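Local coordinates for protein alcohol dehydrogenase, zinc-containing (Streptococcus pneumoniae serotype 2, PDB 5YLN) that probably acts as a zinc-dependent alcohol dehydrogenase, using NAD+ to oxidise alcohols, at residues E161-V169 and D265-V273. Residues are numbered along the deposited sequence; the frame is centred on the assembly and turned at random.
Sequences EIGVLKGKV and DGTVANCGV
Ala269 points its methyl toward the carbonyls of the last turn of helix 157-165, where CB sits 3.6 Å from Ile162 O and also touches Gly163 O. Two residues earlier on the strand, Thr267 faces the same way and lies against the turn that follows the helix. With OG1 beside the backbone N (chi1 -65°), its CG2 lies anti to that N, comes within 3.5 Å of Lys166 O and rests on Gly167 CA, while OG1 hydrogen-bonds Asn291 ND2 on the next strand. The Lys168 chain, bent at chi3, crosses Thr267 at about a right angle, CE passing OG1. Lys168 has positive phi and closes the helix with a Schellman motif. Just past the strand, Cys271 SG sits 3.8 Å from Gly163 CA, on the side where any other residue would carry its CB. At the strand's end, Ile162 CG2 presses close to Asn270 O at 3.2 Å. A water bridges the two backbones, donating to Ile162 O (2.8 Å) and to Asn270 O (2.9 Å). The axes of segments 161-165 and 266-270 run nearly antiparallel and approach to 7.3 Å. Strand 266-270 lies between 242-247 and 291-293 in the parallel Rossmann-type sheet; helix 157-165 packs on this sheet, and Val164 points away from the strand and touches helix 182-191.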
ATOM      1  N   GLU A 161       3.614  14.436   3.339  1.00 26.68           N
ATOM      2  CA  GLU A 161       4.330  13.202   2.995  1.00 30.16           C
ATOM      3  C   GLU A 161       3.470  11.967   3.251  1.00 34.20           C
ATOM      4  O   GLU A 161       3.403  11.065   2.406  1.00 38.38           O
ATOM      5  CB  GLU A 161       5.634  13.106   3.789  1.00 29.32           C
ATOM      6  CG  GLU A 161       6.630  14.210   3.457  1.00 38.29           C
ATOM      7  CD  GLU A 161       7.833  14.262   4.404  1.00 38.87           C
ATOM      8  OE1 GLU A 161       8.080  13.293   5.148  1.00 38.97           O
ATOM      9  OE2 GLU A 161       8.535  15.297   4.385  1.00 44.64           O
ATOM     10  N   ILE A 162       2.788  11.918   4.401  1.00 28.44           N
ATOM     11  CA  ILE A 162       2.105  10.698   4.813  1.00 25.58           C
ATOM     12  C   ILE A 162       0.643  10.647   4.366  1.00 30.28           C
ATOM     13  O   ILE A 162       0.117   9.560   4.112  1.00 35.69           O
ATOM     14  CB  ILE A 162       2.210  10.508   6.345  1.00 27.16           C
ATOM     15  CG1 ILE A 162       3.666  10.688   6.800  1.00 29.27           C
ATOM     16  CG2 ILE A 162       1.599   9.170   6.767  1.00 30.28           C
ATOM     17  CD1 ILE A 162       4.697   9.838   6.018  1.00 27.85           C
ATOM     18  N   GLY A 163      -0.027  11.781   4.234  1.00 27.30           N
ATOM     19  CA  GLY A 163      -1.389  11.792   3.738  1.00 35.34           C
ATOM     20  C   GLY A 163      -1.554  12.064   2.248  1.00 41.12           C
ATOM     21  O   GLY A 163      -2.431  11.500   1.598  1.00 66.74           O
ATOM     22  N   VAL A 164      -0.730  12.964   1.685  1.00 31.06           N
ATOM     23  CA  VAL A 164      -0.962  13.477   0.338  1.00 31.77           C
ATOM     24  C   VAL A 164      -0.098  12.738  -0.693  1.00 29.06           C
ATOM     25  O   VAL A 164      -0.595  12.231  -1.709  1.00 28.41           O
ATOM     26  CB  VAL A 164      -0.746  15.003   0.272  1.00 33.28           C
ATOM     27  CG1 VAL A 164      -0.763  15.525  -1.203  1.00 26.00           C
ATOM     28  CG2 VAL A 164      -1.816  15.698   1.109  1.00 28.07           C
ATOM     29  N   LEU A 165       1.201  12.618  -0.412  1.00 31.28           N
ATOM     30  CA  LEU A 165       2.119  11.942  -1.336  1.00 27.11           C
ATOM     31  C   LEU A 165       1.921  10.422  -1.335  1.00 27.18           C
ATOM     32  O   LEU A 165       1.843   9.791  -2.396  1.00 29.49           O
ATOM     33  CB  LEU A 165       3.577  12.312  -0.998  1.00 26.02           C
ATOM     34  CG  LEU A 165       3.933  13.767  -1.366  1.00 27.58           C
ATOM     35  CD1 LEU A 165       5.364  14.134  -0.967  1.00 30.21           C
ATOM     36  CD2 LEU A 165       3.726  13.979  -2.862  1.00 32.96           C
ATOM     37  N   LYS A 166       1.822   9.802  -0.154  1.00 32.76           N
ATOM     38  CA  LYS A 166       1.573   8.360  -0.147  1.00 28.33           C
ATOM     39  C   LYS A 166       0.190   8.039  -0.689  1.00 26.12           C
ATOM     40  O   LYS A 166      -0.011   6.985  -1.299  1.00 35.13           O
ATOM     41  CB  LYS A 166       1.781   7.788   1.256  1.00 25.10           C
ATOM     42  CG  LYS A 166       3.247   7.850   1.671  1.00 30.50           C
ATOM     43  CD  LYS A 166       3.496   7.148   2.989  1.00 41.00           C
ATOM     44  CE  LYS A 166       4.979   7.110   3.323  1.00 40.63           C
ATOM     45  NZ  LYS A 166       5.702   6.113   2.490  1.00 51.58           N
ATOM     46  N   GLY A 167      -0.745   8.957  -0.548  1.00 24.01           N
ATOM     47  CA  GLY A 167      -2.067   8.758  -1.104  1.00 24.26           C
ATOM     48  C   GLY A 167      -2.160   8.949  -2.593  1.00 35.10           C
ATOM     49  O   GLY A 167      -3.165   8.562  -3.186  1.00 33.92           O
ATOM     50  N   LYS A 168      -1.130   9.541  -3.201  1.00 38.09           N
ATOM     51  CA  LYS A 168      -1.086   9.773  -4.638  1.00 31.45           C
ATOM     52  C   LYS A 168      -2.230  10.678  -5.086  1.00 34.68           C
ATOM     53  O   LYS A 168      -2.933  10.393  -6.057  1.00 31.21           O
ATOM     54  CB  LYS A 168      -1.084   8.437  -5.401  1.00 31.64           C
ATOM     55  CG  LYS A 168       0.099   7.539  -5.046  1.00 34.29           C
ATOM     56  CD  LYS A 168       0.271   6.343  -5.994  1.00 38.69           C
ATOM     57  CE  LYS A 168      -0.945   5.427  -5.969  1.00 54.06           C
ATOM     58  NZ  LYS A 168      -0.895   4.269  -6.925  1.00 53.08           N
ATOM     59  N   VAL A 169      -2.415  11.789  -4.355  1.00 31.31           N
ATOM     60  CA  VAL A 169      -3.311  12.850  -4.812  1.00 29.31           C
ATOM     61  C   VAL A 169      -2.796  13.459  -6.116  1.00 32.00           C
ATOM     62  O   VAL A 169      -1.618  13.806  -6.233  1.00 33.34           O
ATOM     63  CB  VAL A 169      -3.431  13.973  -3.768  1.00 34.11           C
ATOM     64  CG1 VAL A 169      -4.389  15.057  -4.287  1.00 24.41           C
ATOM     65  CG2 VAL A 169      -3.859  13.448  -2.421  1.00 30.01           C
ATOM     66  N   ASP A 265      -8.479   1.070  -7.498  1.00 29.78           N
ATOM     67  CA  ASP A 265      -7.170   1.657  -7.746  1.00 32.30           C
ATOM     68  C   ASP A 265      -6.803   2.674  -6.668  1.00 34.87           C
ATOM     69  O   ASP A 265      -5.725   3.307  -6.768  1.00 30.92           O
ATOM     70  CB  ASP A 265      -7.066   2.312  -9.140  1.00 30.60           C
ATOM     71  CG  ASP A 265      -5.639   2.346  -9.660  1.00 40.01           C
ATOM     72  OD1 ASP A 265      -4.948   1.315  -9.493  1.00 43.41           O
ATOM     73  OD2 ASP A 265      -5.215   3.383 -10.242  1.00 38.69           O
ATOM     74  N   GLY A 266      -7.643   2.851  -5.643  1.00 30.24           N
ATOM     75  CA  GLY A 266      -7.453   3.905  -4.670  1.00 32.58           C
ATOM     76  C   GLY A 266      -6.475   3.546  -3.565  1.00 39.68           C
ATOM     77  O   GLY A 266      -6.059   2.397  -3.428  1.00 25.91           O
ATOM     78  N   THR A 267      -6.100   4.563  -2.778  1.00 29.69           N
ATOM     79  CA  THR A 267      -5.167   4.383  -1.673  1.00 25.55           C
ATOM     80  C   THR A 267      -5.797   4.877  -0.371  1.00 28.79           C
ATOM     81  O   THR A 267      -6.303   6.000  -0.302  1.00 33.80           O
ATOM     82  CB  THR A 267      -3.843   5.114  -1.939  1.00 26.48           C
ATOM     83  OG1 THR A 267      -3.183   4.524  -3.069  1.00 33.81           O
ATOM     84  CG2 THR A 267      -2.914   5.058  -0.738  1.00 24.88           C
ATOM     85  N   VAL A 268      -5.783   4.029   0.648  1.00 34.21           N
ATOM     86  CA  VAL A 268      -6.027   4.451   2.026  1.00 30.28           C
ATOM     87  C   VAL A 268      -4.670   4.826   2.609  1.00 29.32           C
ATOM     88  O   VAL A 268      -3.799   3.965   2.771  1.00 31.58           O
ATOM     89  CB  VAL A 268      -6.695   3.342   2.848  1.00 26.78           C
ATOM     90  CG1 VAL A 268      -6.923   3.795   4.311  1.00 27.06           C
ATOM     91  CG2 VAL A 268      -8.014   2.897   2.206  1.00 27.19           C
ATOM     92  N   ALA A 269      -4.467   6.116   2.879  1.00 28.20           N
ATOM     93  CA  ALA A 269      -3.221   6.618   3.456  1.00 28.05           C
ATOM     94  C   ALA A 269      -3.454   6.854   4.940  1.00 32.67           C
ATOM     95  O   ALA A 269      -4.116   7.825   5.318  1.00 32.40           O
ATOM     96  CB  ALA A 269      -2.751   7.907   2.772  1.00 25.46           C
ATOM     97  N   ASN A 270      -2.904   5.973   5.771  1.00 34.90           N
ATOM     98  CA  ASN A 270      -2.968   6.132   7.216  1.00 38.69           C
ATOM     99  C   ASN A 270      -1.928   7.153   7.671  1.00 33.64           C
ATOM    100  O   ASN A 270      -0.751   7.032   7.329  1.00 34.26           O
ATOM    101  CB  ASN A 270      -2.724   4.799   7.921  1.00 37.07           C
ATOM    102  CG  ASN A 270      -2.749   4.943   9.439  1.00 48.01           C
ATOM    103  OD1 ASN A 270      -3.813   4.893  10.056  1.00 55.43           O
ATOM    104  ND2 ASN A 270      -1.579   5.139  10.040  1.00 45.82           N
ATOM    105  N   CYS A 271      -2.355   8.139   8.467  1.00 30.17           N
ATOM    106  CA  CYS A 271      -1.424   9.081   9.092  1.00 46.08           C
ATOM    107  C   CYS A 271      -1.238   8.849  10.575  1.00 50.06           C
ATOM    108  O   CYS A 271      -0.122   8.974  11.072  1.00 54.62           O
ATOM    109  CB  CYS A 271      -1.899  10.525   8.920  1.00 52.27           C
ATOM    110  SG  CYS A 271      -2.413  10.928   7.285  1.00 62.54           S
ATOM    111  N   GLY A 272      -2.311   8.528  11.293  1.00 54.13           N
ATOM    112  CA  GLY A 272      -2.258   8.556  12.730  1.00 51.29           C
ATOM    113  C   GLY A 272      -1.590   7.339  13.337  1.00 48.07           C
ATOM    114  O   GLY A 272      -1.437   6.285  12.717  1.00 35.49           O
ATOM    115  N   VAL A 273      -1.174   7.525  14.589  1.00 50.52           N
ATOM    116  CA  VAL A 273      -0.835   6.410  15.456  1.00 46.27           C
ATOM    117  C   VAL A 273      -2.081   5.586  15.745  1.00 35.84           C
ATOM    118  O   VAL A 273      -3.161   6.125  16.015  1.00 37.64           O
ATOM    119  CB  VAL A 273      -0.229   6.940  16.765  1.00 50.15           C
ATOM    120  CG1 VAL A 273       0.372   5.806  17.560  1.00 50.53           C
ATOM    121  CG2 VAL A 273       0.789   8.027  16.454  1.00 52.40           C
TER
HETATM  122  O   HOH W   1       0.331   6.771   4.631  1.00 31.47           O